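Local structure of carbonic anhydrase (3UCJ) at residues S28-K33 and M60-V65. The protein probably catalyses the reversible hydration of carbon dioxide to hydrogencarbonate and a proton, as a zinc-dependent beta-class carbonic anhydrase. Sequence-based numbering, arbitrary orientation.
Sequences STYFSK and MAPGEV. With PO4 (phosphate ion), chain E.
Tyr-30 brings the phenol end of its ring against Ala-61 and Pro-62, the tight part of the contact, and its side chain crosses that of the proline at about a right angle. Tyr-30 CE1 meets Ala-61 CB at 3.7 Å, and Tyr-30 CE2 lies 3.5 Å from Pro-62 CD. Tyr-30 OH is 3.4 Å from Pro-62 CD. CG of Tyr-30 is anti to the backbone N (chi1 -167°), which carries the ring out to the turn. Beside it, Phe-31 CE1 reaches Pro-62 CG at 4.0 Å, and Tyr-30 CD2 sits over the face of the Phe-31 ring. With an alanine at position 30, Ala-61 CB and Pro-62 CD would probably lose their aromatic partner, and the Phe-31 face its cover.

No direct hydrogen bond joins the segments; a water over one face of the tyrosine ring donates to Tyr-30 O (2.8 Å) and Pro-62 O (3.2 Å). In the type II turn from Ala-61 to Glu-64, Ala-61 N donates a nearly straight bond to Glu-64 OE1 (2.9 Å, 176°), approaching from above the carboxylate plane. A CB on Gly-63 would jam against Pro-62 O, which calls for glycine. At the looser, exposed side Lys-33, extended beyond CG, hydrogen-bonds through NZ to a phosphate, probably from the crystallisation liquor.

Away from the zinc site of this beta-class fold, the contact joins the loop after helix 10-26, where Tyr-30 and Phe-31 pack on Cys-23, to the loop entering edge strand 65-70; Gly-191 and Gln-56 of a second subunit pack on Phe-31 and Pro-62.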
loop_
_atom_site.group_PDB
_atom_site.type_symbol
_atom_site.label_atom_id
_atom_site.label_comp_id
_atom_site.label_asym_id
_atom_site.label_seq_id
_atom_site.Cartn_x
_atom_site.Cartn_y
_atom_site.Cartn_z
ATOM N N SER A 28 -6.623 10.884 -41.208
ATOM C CA SER A 28 -6.863 12.203 -40.582
ATOM C C SER A 28 -7.533 12.117 -39.185
ATOM O O SER A 28 -7.445 13.078 -38.398
ATOM C CB SER A 28 -7.772 13.086 -41.499
ATOM O OG SER A 28 -9.106 12.551 -41.493
ATOM N N THR A 29 -8.301 11.094 -38.892
ATOM C CA THR A 29 -8.972 11.074 -37.565
ATOM C C THR A 29 -8.226 10.184 -36.542
ATOM O O THR A 29 -8.775 9.875 -35.506
ATOM C CB THR A 29 -10.487 10.617 -37.563
ATOM O OG1 THR A 29 -10.583 9.232 -37.945
ATOM C CG2 THR A 29 -11.400 11.493 -38.446
ATOM N N TYR A 30 -7.003 9.775 -36.883
ATOM C CA TYR A 30 -6.170 8.851 -36.031
ATOM C C TYR A 30 -6.160 9.338 -34.563
ATOM O O TYR A 30 -6.429 8.530 -33.638
ATOM C CB TYR A 30 -4.760 8.853 -36.559
ATOM C CG TYR A 30 -3.888 7.749 -36.007
ATOM C CD1 TYR A 30 -4.037 6.427 -36.438
ATOM C CD2 TYR A 30 -2.876 8.055 -35.059
ATOM C CE1 TYR A 30 -3.191 5.410 -35.962
ATOM C CE2 TYR A 30 -2.004 7.042 -34.570
ATOM C CZ TYR A 30 -2.172 5.738 -35.012
ATOM O OH TYR A 30 -1.316 4.769 -34.537
ATOM N N PHE A 31 -5.918 10.631 -34.368
ATOM C CA PHE A 31 -5.935 11.223 -32.990
ATOM C C PHE A 31 -7.297 11.862 -32.696
ATOM O O PHE A 31 -7.895 11.715 -31.592
ATOM C CB PHE A 31 -4.819 12.222 -32.845
ATOM C CG PHE A 31 -3.454 11.635 -33.056
ATOM C CD1 PHE A 31 -2.958 10.651 -32.147
ATOM C CD2 PHE A 31 -2.660 12.030 -34.128
ATOM C CE1 PHE A 31 -1.721 10.077 -32.350
ATOM C CE2 PHE A 31 -1.374 11.478 -34.342
ATOM C CZ PHE A 31 -0.891 10.505 -33.415
ATOM N N SER A 32 -7.877 12.559 -33.704
ATOM C CA SER A 32 -9.048 13.327 -33.363
ATOM C C SER A 32 -10.149 12.462 -32.851
ATOM O O SER A 32 -10.973 12.912 -32.022
ATOM C CB SER A 32 -9.538 14.267 -34.546
ATOM O OG SER A 32 -9.862 13.476 -35.731
ATOM N N LYS A 33 -10.269 11.213 -33.333
ATOM C CA LYS A 33 -11.430 10.479 -32.852
ATOM C C LYS A 33 -11.345 10.096 -31.341
ATOM O O LYS A 33 -12.367 9.725 -30.737
ATOM C CB LYS A 33 -11.662 9.187 -33.631
ATOM C CG LYS A 33 -10.475 8.288 -33.576
ATOM C CD LYS A 33 -10.652 7.007 -34.349
ATOM C CE LYS A 33 -9.272 6.454 -34.612
ATOM N NZ LYS A 33 -9.486 5.239 -35.342
ATOM N N MET A 60 -1.187 -1.744 -32.069
ATOM C CA MET A 60 -2.436 -1.068 -31.688
ATOM C C MET A 60 -2.304 0.417 -31.776
ATOM O O MET A 60 -1.186 0.982 -31.563
ATOM C CB MET A 60 -2.825 -1.428 -30.284
ATOM C CG MET A 60 -3.367 -2.816 -30.270
ATOM S SD MET A 60 -3.623 -3.312 -28.572
ATOM C CE MET A 60 -4.782 -4.658 -28.756
ATOM N N ALA A 61 -3.422 1.067 -32.103
ATOM C CA ALA A 61 -3.383 2.508 -32.292
ATOM C C ALA A 61 -3.856 3.129 -30.972
ATOM O O ALA A 61 -4.412 2.416 -30.132
ATOM C CB ALA A 61 -4.309 2.923 -33.477
ATOM N N PRO A 62 -3.698 4.446 -30.799
ATOM C CA PRO A 62 -4.266 5.009 -29.548
ATOM C C PRO A 62 -5.757 4.689 -29.256
ATOM O O PRO A 62 -6.614 4.727 -30.182
ATOM C CB PRO A 62 -4.050 6.520 -29.732
ATOM C CG PRO A 62 -2.785 6.617 -30.573
ATOM C CD PRO A 62 -2.870 5.430 -31.529
ATOM N N GLY A 63 -6.118 4.366 -28.019
ATOM C CA GLY A 63 -7.548 4.104 -27.733
ATOM C C GLY A 63 -7.951 2.624 -27.696
ATOM O O GLY A 63 -9.118 2.292 -27.395
ATOM N N GLU A 64 -6.997 1.719 -27.961
ATOM C CA GLU A 64 -7.302 0.292 -27.953
ATOM C C GLU A 64 -6.908 -0.516 -26.712
ATOM O O GLU A 64 -7.544 -1.544 -26.418
ATOM C CB GLU A 64 -6.608 -0.366 -29.136
ATOM C CG GLU A 64 -7.111 0.183 -30.489
ATOM C CD GLU A 64 -6.638 -0.741 -31.597
ATOM O OE1 GLU A 64 -5.951 -0.283 -32.501
ATOM O OE2 GLU A 64 -6.915 -1.966 -31.511
ATOM N N VAL A 65 -5.853 -0.119 -26.027
ATOM C CA VAL A 65 -5.428 -0.876 -24.876
ATOM C C VAL A 65 -5.003 0.013 -23.709
ATOM O O VAL A 65 -4.100 0.788 -23.825
ATOM C CB VAL A 65 -4.360 -1.922 -25.260
ATOM C CG1 VAL A 65 -3.172 -1.266 -25.801
ATOM C CG2 VAL A 65 -3.986 -2.776 -24.090
HETATM P P PO4 E . -12.388 3.110 -35.769
HETATM O O1 PO4 E . -11.593 3.766 -36.822
HETATM O O2 PO4 E . -13.580 3.967 -35.367
HETATM O O3 PO4 E . -12.888 1.746 -36.209
HETATM O O4 PO4 E . -11.509 2.946 -34.576
HETATM O O HOH W 1 -6.132 5.794 -33.171
#